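Local coordinates for CRISPR/cas2 protein (Pyrococcus horikoshii OT3, PDB 6K2E) that probably acts with Cas1 in acquiring new CRISPR spacers, as other Cas2 proteins do, and may bind RNA, at residues 10-15 / 60-65. Numbering follows the deposited sequence.
Sequences YDVNVE and DSVLIY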
ATOM      1  N   TYR A  10       6.061   3.398  -0.161  1.00 15.45           N
ATOM      2  CA  TYR A  10       7.069   4.260   0.452  1.00 19.97           C
ATOM      3  C   TYR A  10       6.577   5.689   0.592  1.00 20.47           C
ATOM      4  O   TYR A  10       5.731   6.164  -0.162  1.00 23.16           O
ATOM      5  CB  TYR A  10       8.412   4.279  -0.299  1.00 20.31           C
ATOM      6  CG  TYR A  10       8.413   4.915  -1.670  1.00 18.77           C
ATOM      7  CD1 TYR A  10       8.775   6.238  -1.858  1.00 22.34           C
ATOM      8  CD2 TYR A  10       8.089   4.171  -2.778  1.00 20.02           C
ATOM      9  CE1 TYR A  10       8.776   6.799  -3.125  1.00 25.39           C
ATOM     10  CE2 TYR A  10       8.109   4.707  -4.021  1.00 21.12           C
ATOM     11  CZ  TYR A  10       8.441   6.016  -4.201  1.00 23.04           C
ATOM     12  OH  TYR A  10       8.440   6.527  -5.481  1.00 32.93           O
ATOM     13  N   ASP A  11       7.113   6.352   1.588  1.00 20.12           N
ATOM     14  CA  ASP A  11       6.867   7.761   1.824  1.00 17.27           C
ATOM     15  C   ASP A  11       8.208   8.334   2.275  1.00 21.45           C
ATOM     16  O   ASP A  11       8.623   8.135   3.418  1.00 21.77           O
ATOM     17  CB  ASP A  11       5.766   7.947   2.838  1.00 21.74           C
ATOM     18  CG  ASP A  11       5.464   9.383   3.085  1.00 30.51           C
ATOM     19  OD1 ASP A  11       4.857  10.007   2.189  1.00 28.58           O
ATOM     20  OD2 ASP A  11       5.845   9.883   4.170  1.00 34.30           O
ATOM     21  N   VAL A  12       8.962   8.886   1.324  1.00 22.36           N
ATOM     22  CA  VAL A  12      10.297   9.404   1.575  1.00 21.20           C
ATOM     23  C   VAL A  12      10.348  10.839   1.077  1.00 25.75           C
ATOM     24  O   VAL A  12       9.534  11.263   0.252  1.00 23.79           O
ATOM     25  CB  VAL A  12      11.434   8.554   0.949  1.00 23.79           C
ATOM     26  CG1 VAL A  12      11.298   7.089   1.336  1.00 24.66           C
ATOM     27  CG2 VAL A  12      11.521   8.718  -0.549  1.00 23.38           C
ATOM     28  N   ASN A  13      11.318  11.588   1.611  1.00 26.52           N
ATOM     29  CA  ASN A  13      11.580  12.963   1.193  1.00 24.84           C
ATOM     30  C   ASN A  13      11.937  13.039  -0.296  1.00 27.48           C
ATOM     31  O   ASN A  13      12.435  12.078  -0.891  1.00 29.87           O
ATOM     32  CB  ASN A  13      12.722  13.522   2.043  1.00 31.09           C
ATOM     33  CG  ASN A  13      12.962  14.990   1.818  1.00 34.09           C
ATOM     34  OD1 ASN A  13      13.808  15.385   0.998  1.00 28.54           O
ATOM     35  ND2 ASN A  13      12.207  15.813   2.528  1.00 35.36           N
ATOM     36  N   VAL A  14      11.668  14.199  -0.903  1.00 26.20           N
ATOM     37  CA  VAL A  14      11.788  14.344  -2.346  1.00 22.26           C
ATOM     38  C   VAL A  14      13.236  14.248  -2.825  1.00 25.66           C
ATOM     39  O   VAL A  14      13.476  13.798  -3.953  1.00 24.14           O
ATOM     40  CB  VAL A  14      11.115  15.678  -2.760  1.00 21.78           C
ATOM     41  CG1 VAL A  14      11.910  16.891  -2.295  1.00 20.78           C
ATOM     42  CG2 VAL A  14      10.874  15.753  -4.255  1.00 23.49           C
ATOM     43  N   GLU A  15      14.214  14.535  -1.955  1.00 29.37           N
ATOM     44  CA  GLU A  15      15.624  14.373  -2.319  1.00 29.06           C
ATOM     45  C   GLU A  15      16.002  12.901  -2.465  1.00 30.96           C
ATOM     46  O   GLU A  15      16.980  12.583  -3.152  1.00 29.75           O
ATOM     47  CB  GLU A  15      16.538  15.056  -1.299  1.00 32.00           C
ATOM     48  CG  GLU A  15      16.405  16.573  -1.210  1.00 33.00           C
ATOM     49  CD  GLU A  15      17.531  17.352  -1.910  1.00 34.46           C
ATOM     50  OE1 GLU A  15      17.424  17.621  -3.122  1.00 35.29           O
ATOM     51  OE2 GLU A  15      18.525  17.710  -1.245  1.00 38.22           O
ATOM     52  N   ASP A  60      11.649   9.459   6.915  1.00 38.87           N
ATOM     53  CA  ASP A  60      11.246   8.678   5.759  1.00 25.35           C
ATOM     54  C   ASP A  60      10.675   7.351   6.203  1.00 27.45           C
ATOM     55  O   ASP A  60      11.096   6.786   7.216  1.00 25.59           O
ATOM     56  CB  ASP A  60      12.417   8.357   4.845  1.00 33.53           C
ATOM     57  CG  ASP A  60      12.858   9.518   4.049  1.00 33.34           C
ATOM     58  OD1 ASP A  60      12.330  10.642   4.241  1.00 30.81           O
ATOM     59  OD2 ASP A  60      13.763   9.269   3.240  1.00 33.27           O
ATOM     60  N   SER A  61       9.760   6.826   5.394  1.00 25.11           N
ATOM     61  CA  SER A  61       8.988   5.653   5.762  1.00 21.66           C
ATOM     62  C   SER A  61       8.830   4.724   4.563  1.00 22.19           C
ATOM     63  O   SER A  61       8.544   5.184   3.455  1.00 20.71           O
ATOM     64  CB  SER A  61       7.629   6.094   6.283  1.00 21.90           C
ATOM     65  OG  SER A  61       7.141   5.148   7.192  1.00 28.12           O
ATOM     66  N   VAL A  62       9.037   3.424   4.758  1.00 20.07           N
ATOM     67  CA  VAL A  62       8.698   2.421   3.745  1.00 21.60           C
ATOM     68  C   VAL A  62       7.882   1.319   4.416  1.00 23.95           C
ATOM     69  O   VAL A  62       8.345   0.700   5.385  1.00 24.21           O
ATOM     70  CB  VAL A  62       9.933   1.806   3.045  1.00 20.96           C
ATOM     71  CG1 VAL A  62       9.472   0.918   1.922  1.00 18.48           C
ATOM     72  CG2 VAL A  62      10.908   2.854   2.494  1.00 16.23           C
ATOM     73  N   LEU A  63       6.666   1.093   3.924  1.00 21.01           N
ATOM     74  CA  LEU A  63       5.825  -0.007   4.399  1.00 21.95           C
ATOM     75  C   LEU A  63       6.006  -1.256   3.541  1.00 22.51           C
ATOM     76  O   LEU A  63       5.760  -1.223   2.337  1.00 22.85           O
ATOM     77  CB  LEU A  63       4.355   0.386   4.358  1.00 19.40           C
ATOM     78  CG  LEU A  63       3.873   1.514   5.243  1.00 21.26           C
ATOM     79  CD1 LEU A  63       2.366   1.536   5.201  1.00 16.37           C
ATOM     80  CD2 LEU A  63       4.389   1.277   6.643  1.00 25.53           C
ATOM     81  N   ILE A  64       6.353  -2.376   4.165  1.00 23.65           N
ATOM     82  CA  ILE A  64       6.514  -3.642   3.450  1.00 22.50           C
ATOM     83  C   ILE A  64       5.527  -4.642   4.030  1.00 19.38           C
ATOM     84  O   ILE A  64       5.670  -5.069   5.182  1.00 20.36           O
ATOM     85  CB  ILE A  64       7.947  -4.180   3.519  1.00 23.79           C
ATOM     86  CG1 ILE A  64       8.942  -3.086   3.092  1.00 23.81           C
ATOM     87  CG2 ILE A  64       8.057  -5.458   2.658  1.00 17.57           C
ATOM     88  CD1 ILE A  64      10.387  -3.474   3.197  1.00 23.71           C
ATOM     89  N   TYR A  65       4.509  -4.987   3.248  1.00 16.99           N
ATOM     90  CA  TYR A  65       3.499  -5.977   3.612  1.00 20.43           C
ATOM     91  C   TYR A  65       3.906  -7.332   3.024  1.00 21.85           C
ATOM     92  O   TYR A  65       3.916  -7.496   1.807  1.00 23.48           O
ATOM     93  CB  TYR A  65       2.123  -5.556   3.074  1.00 19.17           C
ATOM     94  CG  TYR A  65       1.492  -4.374   3.770  1.00 20.10           C
ATOM     95  CD1 TYR A  65       0.651  -4.555   4.874  1.00 20.56           C
ATOM     96  CD2 TYR A  65       1.744  -3.070   3.344  1.00 18.15           C
ATOM     97  CE1 TYR A  65       0.068  -3.474   5.528  1.00 16.94           C
ATOM     98  CE2 TYR A  65       1.171  -1.977   4.006  1.00 18.04           C
ATOM     99  CZ  TYR A  65       0.338  -2.193   5.088  1.00 17.76           C
ATOM    100  OH  TYR A  65      -0.216  -1.121   5.725  1.00 19.66           O
TER
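Asp11 and Ser61 form an antiparallel hydrogen-bonded pair, Asp11 N giving to Ser61 O and Ser61 N to Asp11 O, where strand 3-11 ends and strand 61-67 begins. Tyr10 and Val62 follow as a non-hydrogen-bonded pair, with Tyr10 CB 4.0 Å from Val62 CG2; beta-branched valine suits an extended strand, and the tyrosine ring leads away from it. Beyond the ladder a side chain takes over from the backbone: with CG beside its own N (chi1 -75°), Asp60 brings OD1 to Asn13 N at 3.0 Å, the donor lying well above the carboxylate plane. The other oxygen, OD2, lies 3.3 Å from Val12 CB and forms a salt bridge with Arg16. An alanine in place of Asp60 would probably leave Asn13 N without this acceptor and Arg16 without its carboxylate mate. Asparagine suits the next turn, its OD1 accepting from Glu15 N in an Asx turn just before helix 17-27. That helix packs on Tyr10 and Val12, while helix 42-55 meets Val62 through Leu52, giving the ferredoxin-like Cas2 sheet its helical cover. On the face of Asp11 and Ser61, Ser61 OG bonds to Gln32 of the second subunit, whose strand pairs with residues 62-65 and continues the sheet.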